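Local coordinates for cell surface protein (Faecalibacterium prausnitzii A2-165, PDB 4GT6) that is of unknown function but, as an extracellular protein that carries a BspA-type leucine-rich repeat region, probably binds other proteins, at residues H34-P39 / Y64-V69. Sequence-based numbering, arbitrary orientation. Where two conformers were deposited one is given.
Sequences HRITIP and YVLTSV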
ATOM      1  N   HIS A  34      29.797  -9.467   7.029  1.00 16.76           N
ATOM      2  CA  HIS A  34      28.440  -9.981   6.853  1.00 17.09           C
ATOM      3  C   HIS A  34      27.651  -9.839   8.164  1.00 18.66           C
ATOM      4  O   HIS A  34      26.425  -9.962   8.154  1.00 17.11           O
ATOM      5  CB  HIS A  34      28.430 -11.435   6.332  1.00 18.40           C
ATOM      6  CG  HIS A  34      29.057 -12.418   7.269  1.00 22.78           C
ATOM      7  ND1 HIS A  34      30.424 -12.659   7.263  1.00 26.34           N
ATOM      8  CD2 HIS A  34      28.476 -13.207   8.198  1.00 24.60           C
ATOM      9  CE1 HIS A  34      30.629 -13.559   8.216  1.00 25.79           C
ATOM     10  NE2 HIS A  34      29.483 -13.928   8.792  1.00 25.45           N
ATOM     11  N   ARG A  35      28.357  -9.596   9.283  1.00 16.77           N
ATOM     12  CA  ARG A  35      27.767  -9.291  10.603  1.00 16.32           C
ATOM     13  C   ARG A  35      28.301  -7.927  11.004  1.00 19.99           C
ATOM     14  O   ARG A  35      29.494  -7.785  11.297  1.00 19.55           O
ATOM     15  CB  ARG A  35      28.111 -10.340  11.677  1.00 20.70           C
ATOM     16  CG  ARG A  35      27.759 -11.769  11.318  1.00 24.97           C
ATOM     17  CD  ARG A  35      27.829 -12.681  12.555  1.00 35.75           C
ATOM     18  NE  ARG A  35      26.755 -12.370  13.514  1.00 59.11           N
ATOM     19  CZ  ARG A  35      25.479 -12.735  13.378  1.00 72.65           C
ATOM     20  NH1 ARG A  35      25.091 -13.442  12.323  1.00 61.06           N
ATOM     21  NH2 ARG A  35      24.579 -12.379  14.284  1.00 54.98           N
ATOM     22  N   ILE A  36      27.443  -6.920  10.937  1.00 15.11           N
ATOM     23  CA  ILE A  36      27.843  -5.530  11.165  1.00 14.79           C
ATOM     24  C   ILE A  36      27.583  -5.129  12.611  1.00 19.19           C
ATOM     25  O   ILE A  36      26.534  -5.447  13.170  1.00 19.11           O
ATOM     26  CB  ILE A  36      27.098  -4.603  10.159  1.00 17.48           C
ATOM     27  CG1 ILE A  36      27.641  -4.793   8.714  1.00 18.30           C
ATOM     28  CG2 ILE A  36      27.112  -3.099  10.575  1.00 18.30           C
ATOM     29  CD1 ILE A  36      29.010  -4.175   8.455  1.00 24.47           C
ATOM     30  N   THR A  37      28.555  -4.432  13.191  1.00 17.68           N
ATOM     31  CA  THR A  37      28.450  -3.845  14.516  1.00 18.20           C
ATOM     32  C   THR A  37      28.738  -2.355  14.364  1.00 21.26           C
ATOM     33  O   THR A  37      29.894  -1.967  14.158  1.00 19.62           O
ATOM     34  CB  THR A  37      29.406  -4.513  15.521  1.00 26.60           C
ATOM     35  OG1 THR A  37      29.097  -5.894  15.575  1.00 26.85           O
ATOM     36  CG2 THR A  37      29.292  -3.894  16.920  1.00 25.91           C
ATOM     37  N   ILE A  38      27.690  -1.530  14.465  1.00 17.58           N
ATOM     38  CA  ILE A  38      27.856  -0.081  14.355  1.00 15.36           C
ATOM     39  C   ILE A  38      28.565   0.393  15.623  1.00 18.02           C
ATOM     40  O   ILE A  38      28.158  -0.012  16.704  1.00 17.55           O
ATOM     41  CB  ILE A  38      26.480   0.631  14.147  1.00 17.16           C
ATOM     42  CG1 ILE A  38      25.726   0.138  12.854  1.00 17.72           C
ATOM     43  CG2 ILE A  38      26.634   2.168  14.213  1.00 16.74           C
ATOM     44  CD1 ILE A  38      26.407   0.463  11.523  1.00 21.64           C
ATOM     45  N   PRO A  39      29.643   1.193  15.518  1.00 16.88           N
ATOM     46  CA  PRO A  39      30.357   1.618  16.736  1.00 17.02           C
ATOM     47  C   PRO A  39      29.503   2.548  17.611  1.00 18.94           C
ATOM     48  O   PRO A  39      28.703   3.311  17.081  1.00 18.24           O
ATOM     49  CB  PRO A  39      31.592   2.348  16.184  1.00 18.21           C
ATOM     50  CG  PRO A  39      31.167   2.848  14.840  1.00 22.26           C
ATOM     51  CD  PRO A  39      30.271   1.751  14.297  1.00 17.80           C
ATOM     52  N   TYR A  64      28.232  -6.668  -0.619  1.00 14.56           N
ATOM     53  CA  TYR A  64      28.704  -7.895   0.017  1.00 14.10           C
ATOM     54  C   TYR A  64      27.576  -8.632   0.730  1.00 16.35           C
ATOM     55  O   TYR A  64      26.497  -8.079   0.924  1.00 14.87           O
ATOM     56  CB  TYR A  64      29.816  -7.561   1.019  1.00 16.25           C
ATOM     57  CG  TYR A  64      30.939  -6.761   0.400  1.00 18.72           C
ATOM     58  CD1 TYR A  64      31.810  -7.339  -0.521  1.00 20.67           C
ATOM     59  CD2 TYR A  64      31.109  -5.416   0.706  1.00 20.09           C
ATOM     60  CE1 TYR A  64      32.845  -6.603  -1.098  1.00 22.80           C
ATOM     61  CE2 TYR A  64      32.135  -4.669   0.134  1.00 21.99           C
ATOM     62  CZ  TYR A  64      32.992  -5.262  -0.777  1.00 27.53           C
ATOM     63  OH  TYR A  64      34.017  -4.525  -1.319  1.00 28.55           O
ATOM     64  N   VAL A  65      27.837  -9.882   1.148  1.00 14.26           N
ATOM     65  CA  VAL A  65      26.838 -10.640   1.903  1.00 14.12           C
ATOM     66  C   VAL A  65      26.583  -9.911   3.223  1.00 15.79           C
ATOM     67  O   VAL A  65      27.535  -9.459   3.859  1.00 15.84           O
ATOM     68  CB  VAL A  65      27.276 -12.113   2.140  1.00 18.50           C
ATOM     69  CG1 VAL A  65      26.271 -12.840   3.051  1.00 17.92           C
ATOM     70  CG2 VAL A  65      27.438 -12.856   0.808  1.00 18.44           C
ATOM     71  N   LEU A  66      25.308  -9.796   3.629  1.00 13.86           N
ATOM     72  CA  LEU A  66      24.966  -9.126   4.893  1.00 13.69           C
ATOM     73  C   LEU A  66      23.804  -9.840   5.534  1.00 16.05           C
ATOM     74  O   LEU A  66      22.723  -9.901   4.934  1.00 15.90           O
ATOM     75  CB  LEU A  66      24.637  -7.638   4.690  1.00 12.57           C
ATOM     76  CG  LEU A  66      24.246  -6.880   5.972  1.00 15.32           C
ATOM     77  CD1 LEU A  66      25.409  -6.818   6.984  1.00 15.09           C
ATOM     78  CD2 LEU A  66      23.738  -5.455   5.642  1.00 17.84           C
ATOM     79  N   THR A  67      24.029 -10.389   6.739  1.00 14.38           N
ATOM     80  CA  THR A  67      22.999 -11.184   7.419  0.67 13.88           C
ATOM     81  C   THR A  67      22.445 -10.490   8.677  1.00 15.12           C
ATOM     82  O   THR A  67      21.293 -10.735   9.045  1.00 12.99           O
ATOM     83  CB  THR A  67      23.558 -12.616   7.727  0.67 15.84           C
ATOM     84  OG1 THR A  67      22.474 -13.513   7.922  0.67 12.92           O
ATOM     85  CG2 THR A  67      24.526 -12.667   8.914  0.67 16.28           C
ATOM     86  N   SER A  68      23.262  -9.689   9.359  1.00 13.02           N
ATOM     87  CA  SER A  68      22.808  -9.066  10.600  1.00 13.12           C
ATOM     88  C   SER A  68      23.501  -7.749  10.858  1.00 16.30           C
ATOM     89  O   SER A  68      24.617  -7.518  10.392  1.00 14.65           O
ATOM     90  CB  SER A  68      23.064 -10.008  11.784  1.00 15.69           C
ATOM     91  OG  SER A  68      24.453 -10.152  12.025  1.00 20.80           O
ATOM     92  N   VAL A  69      22.794  -6.869  11.576  1.00 13.91           N
ATOM     93  CA  VAL A  69      23.284  -5.555  11.962  1.00 13.35           C
ATOM     94  C   VAL A  69      22.965  -5.338  13.436  1.00 16.93           C
ATOM     95  O   VAL A  69      21.835  -5.554  13.875  1.00 17.26           O
ATOM     96  CB  VAL A  69      22.638  -4.447  11.072  1.00 16.75           C
ATOM     97  CG1 VAL A  69      22.945  -3.049  11.622  1.00 17.25           C
ATOM     98  CG2 VAL A  69      23.079  -4.566   9.615  1.00 15.40           C
TER
HETATM   99  O   HOH W   1      25.543  -8.108  13.626  1.00 19.86           O
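Arg-35 and Ile-36 run parallel to Ser-68 and Val-69, and a backbone hydrogen bond from Ile-36 N to Ser-68 O (2.9 Å) joins the two short strands, while another from Thr-67 N to His-34 O (2.8 Å) ties the chains just before the strands begin. Both bonds are nearly straight at hydrogen. Ser-68 N adds a weak bond to His-34 O, which thus takes two neighbouring amides.

On one face of the sheet, the Arg-35 chain bends at chi3 (69°) and brings its guanidinium flat over the Ser-68 hydroxyl. Ser-68 OG sits 3.1 Å from Arg-35 CZ, beneath the centre of the group. The angles are poor for hydrogen bonding to the nitrogens, so the oxygen lies against the guanidinium face in contact only. A water links Ser-68 OG to Ile-36 O and spans the two strands. Thr-67 CG2 packs obliquely against Arg-35 NH1 and meets the edge of the His-34 ring, near its plane.

On the other face, Ile-36 CG1 lies 3.5 Å from Leu-66 CD1, a tight contact between side chains that meet at about a right angle. Val-69 CG2 touches Ile-36 CB (4.1 Å). Ile-38 CG1 reaches Val-69 CG1 more loosely, at 4.4 Å.

This pairing starts a three-strand parallel sheet, consistent with the stacked turns of a leucine-rich repeat array, with strand 35-37 at its edge and strand 68-71 in the middle. Strand 91-94 follows on the far side, where Arg-91 touches both Arg-35 and Ser-68. Beneath the apolar face, Phe-59 and Tyr-14 of strand 14-18 pack on Ile-36 and Ile-38, while Tyr-29 of strand 24-29 also meets Ile-36.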